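Local coordinates for PROTEIN (hypothetical protein EF0366) (Enterococcus faecalis, PDB 1VPY), which is of unknown function but belongs to the DUF72 family and adopts a TIM alpha/beta barrel fold, at residues Gly17-Ser22 and Glu46-Tyr51. Residues are numbered along the deposited sequence; the frame is centred on the assembly and turned at random.
Sequences GLTSFS and EMDTAY
L18 and E46 join the first two neighbouring parallel strands of the barrel by a backbone hydrogen bond at their C-terminal ends, where 17-22 runs into a loop and 46-51 passes through D48 into a short helix. The bond from E46 N to L18 O measures 2.7 Å and is nearly straight, 173° at the hydrogen. Past this bond a water spans the gap between T19 and D48, donating to T19 O and accepting from D48 N, 3.0 Å each. This is the C-terminal rim of a TIM barrel, the end where enzymes of this fold carry their active sites, although no catalytic role is established here. The T19 and E46 side chains run side by side in the same direction, yet the polar ends are held elsewhere, T19 OG1 by N256 and E46 OE2 by a salt bridge to R204. With CG2 anti to its backbone N, T19 turns its methyl to the acid group of D48, whose side chain crosses that of T19 at about a right angle. Beyond the water, F21 makes an oblique Met-aromatic contact with selenomethionine M47: SE lies 5.2 Å from the ring centroid, 35° off the normal. The bend at chi3 (68°) carries M47 CE to 3.7 Å from F21 CZ.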
ATOM      1  N   GLY A  17     -10.281   1.922   2.220  1.00 40.44           N
ATOM      2  CA  GLY A  17      -9.676   2.022   3.538  1.00 40.18           C
ATOM      3  C   GLY A  17      -8.835   3.256   3.767  1.00 39.80           C
ATOM      4  O   GLY A  17      -8.587   4.029   2.847  1.00 40.00           O
ATOM      5  N   LEU A  18      -8.397   3.424   5.011  1.00 39.57           N
ATOM      6  CA  LEU A  18      -7.580   4.565   5.416  1.00 39.32           C
ATOM      7  C   LEU A  18      -6.307   4.105   6.109  1.00 39.39           C
ATOM      8  O   LEU A  18      -6.099   2.915   6.337  1.00 39.29           O
ATOM      9  CB  LEU A  18      -8.346   5.473   6.388  1.00 38.97           C
ATOM     10  CG  LEU A  18      -9.797   5.857   6.129  1.00 38.28           C
ATOM     11  CD1 LEU A  18     -10.369   6.552   7.344  1.00 37.33           C
ATOM     12  CD2 LEU A  18      -9.899   6.737   4.904  1.00 37.97           C
ATOM     13  N   THR A  19      -5.472   5.075   6.447  1.00 39.74           N
ATOM     14  CA  THR A  19      -4.322   4.872   7.310  1.00 39.90           C
ATOM     15  C   THR A  19      -4.673   5.275   8.739  1.00 40.33           C
ATOM     16  O   THR A  19      -4.280   4.608   9.703  1.00 40.14           O
ATOM     17  CB  THR A  19      -3.152   5.725   6.826  1.00 39.58           C
ATOM     18  OG1 THR A  19      -2.852   5.372   5.476  1.00 39.04           O
ATOM     19  CG2 THR A  19      -1.930   5.496   7.690  1.00 40.05           C
ATOM     20  N   SER A  20      -5.413   6.378   8.855  1.00 41.02           N
ATOM     21  CA  SER A  20      -5.769   6.954  10.142  1.00 41.93           C
ATOM     22  C   SER A  20      -7.087   6.428  10.692  1.00 42.27           C
ATOM     23  O   SER A  20      -8.043   7.188  10.893  1.00 42.37           O
ATOM     24  CB  SER A  20      -5.787   8.483  10.074  1.00 41.98           C
ATOM     25  OG  SER A  20      -4.493   8.974   9.781  1.00 43.11           O
ATOM     26  N   PHE A  21      -7.131   5.117  10.927  1.00 42.67           N
ATOM     27  CA  PHE A  21      -8.098   4.555  11.864  1.00 43.02           C
ATOM     28  C   PHE A  21      -7.864   5.287  13.186  1.00 43.03           C
ATOM     29  O   PHE A  21      -8.796   5.506  13.955  1.00 43.12           O
ATOM     30  CB  PHE A  21      -7.942   3.021  12.010  1.00 43.16           C
ATOM     31  CG  PHE A  21      -6.740   2.587  12.817  1.00 43.31           C
ATOM     32  CD1 PHE A  21      -5.479   2.506  12.228  1.00 43.86           C
ATOM     33  CD2 PHE A  21      -6.874   2.252  14.159  1.00 43.11           C
ATOM     34  CE1 PHE A  21      -4.369   2.110  12.972  1.00 43.81           C
ATOM     35  CE2 PHE A  21      -5.772   1.856  14.909  1.00 43.57           C
ATOM     36  CZ  PHE A  21      -4.517   1.785  14.314  1.00 43.58           C
ATOM     37  N   SER A  22      -6.601   5.668  13.404  1.00 43.12           N
ATOM     38  CA  SER A  22      -6.155   6.556  14.486  1.00 43.10           C
ATOM     39  C   SER A  22      -6.798   6.267  15.849  1.00 43.07           C
ATOM     40  O   SER A  22      -7.684   6.995  16.301  1.00 43.02           O
ATOM     41  CB  SER A  22      -6.352   8.024  14.082  1.00 43.03           C
ATOM     42  OG  SER A  22      -5.459   8.862  14.785  1.00 42.78           O
ATOM     43  N   GLU A  46      -5.045   0.402   6.273  1.00 41.23           N
ATOM     44  CA  GLU A  46      -3.599   0.342   6.192  1.00 42.46           C
ATOM     45  C   GLU A  46      -3.032   0.732   7.536  1.00 43.55           C
ATOM     46  O   GLU A  46      -3.360   1.785   8.077  1.00 43.56           O
ATOM     47  CB  GLU A  46      -3.042   1.258   5.117  1.00 42.24           C
ATOM     48  CG  GLU A  46      -1.521   1.199   5.033  1.00 42.21           C
ATOM     49  CD  GLU A  46      -0.954   2.192   4.052  1.00 41.64           C
ATOM     50  OE1 GLU A  46      -1.461   2.272   2.920  1.00 41.99           O
ATOM     51  OE2 GLU A  46       0.001   2.899   4.411  1.00 42.00           O
HETATM   52  N   MSE A  47      -2.183  -0.132   8.076  1.00 44.80           N
HETATM   53  CA  MSE A  47      -1.529   0.152   9.333  1.00 46.62           C
HETATM   54  C   MSE A  47      -0.057   0.407   9.100  1.00 45.57           C
HETATM   55  O   MSE A  47       0.648  -0.431   8.531  1.00 45.36           O
HETATM   56  CB  MSE A  47      -1.749  -0.985  10.309  1.00 46.12           C
HETATM   57  CG  MSE A  47      -3.205  -1.139  10.681  1.00 48.03           C
HETATM   58 SE   MSE A  47      -3.457  -2.357  12.170  1.00 53.10          SE
HETATM   59  CE  MSE A  47      -2.619  -1.290  13.660  1.00 51.89           C
ATOM     60  N   ASP A  48       0.381   1.587   9.533  1.00 45.20           N
ATOM     61  CA  ASP A  48       1.752   2.035   9.353  1.00 44.83           C
ATOM     62  C   ASP A  48       2.608   1.800  10.589  1.00 44.38           C
ATOM     63  O   ASP A  48       3.818   1.963  10.551  1.00 44.03           O
ATOM     64  CB  ASP A  48       1.753   3.513   8.981  1.00 44.98           C
ATOM     65  CG  ASP A  48       1.222   3.761   7.582  1.00 46.19           C
ATOM     66  OD1 ASP A  48       0.933   2.789   6.850  1.00 47.00           O
ATOM     67  OD2 ASP A  48       1.094   4.941   7.206  1.00 48.71           O
ATOM     68  N   THR A  49       1.958   1.394  11.674  1.00 44.15           N
ATOM     69  CA  THR A  49       2.587   1.204  12.979  1.00 43.88           C
ATOM     70  C   THR A  49       3.904   0.405  12.964  1.00 43.64           C
ATOM     71  O   THR A  49       4.846   0.763  13.666  1.00 43.46           O
ATOM     72  CB  THR A  49       1.560   0.600  13.981  1.00 43.84           C
ATOM     73  OG1 THR A  49       2.212   0.233  15.198  1.00 43.89           O
ATOM     74  CG2 THR A  49       0.886  -0.616  13.394  1.00 44.25           C
ATOM     75  N   ALA A  50       3.966  -0.652  12.154  1.00 43.57           N
ATOM     76  CA  ALA A  50       5.137  -1.537  12.104  1.00 43.55           C
ATOM     77  C   ALA A  50       6.290  -0.975  11.269  1.00 43.69           C
ATOM     78  O   ALA A  50       7.402  -1.503  11.291  1.00 43.70           O
ATOM     79  CB  ALA A  50       4.745  -2.927  11.613  1.00 43.29           C
ATOM     80  N   TYR A  51       6.015   0.091  10.532  1.00 43.75           N
ATOM     81  CA  TYR A  51       7.042   0.802   9.792  1.00 43.98           C
ATOM     82  C   TYR A  51       8.049   1.417  10.757  1.00 44.05           C
ATOM     83  O   TYR A  51       9.233   1.545  10.432  1.00 44.05           O
ATOM     84  CB  TYR A  51       6.394   1.890   8.931  1.00 44.21           C
ATOM     85  CG  TYR A  51       7.344   2.746   8.124  1.00 44.72           C
ATOM     86  CD1 TYR A  51       7.818   2.317   6.883  1.00 45.36           C
ATOM     87  CD2 TYR A  51       7.748   3.997   8.589  1.00 45.05           C
ATOM     88  CE1 TYR A  51       8.678   3.109   6.130  1.00 45.16           C
ATOM     89  CE2 TYR A  51       8.611   4.794   7.848  1.00 45.35           C
ATOM     90  CZ  TYR A  51       9.068   4.344   6.621  1.00 45.07           C
ATOM     91  OH  TYR A  51       9.918   5.130   5.886  1.00 44.95           O
TER
HETATM   92  O   HOH W   1      -1.815   3.323  10.738  1.00 39.72           O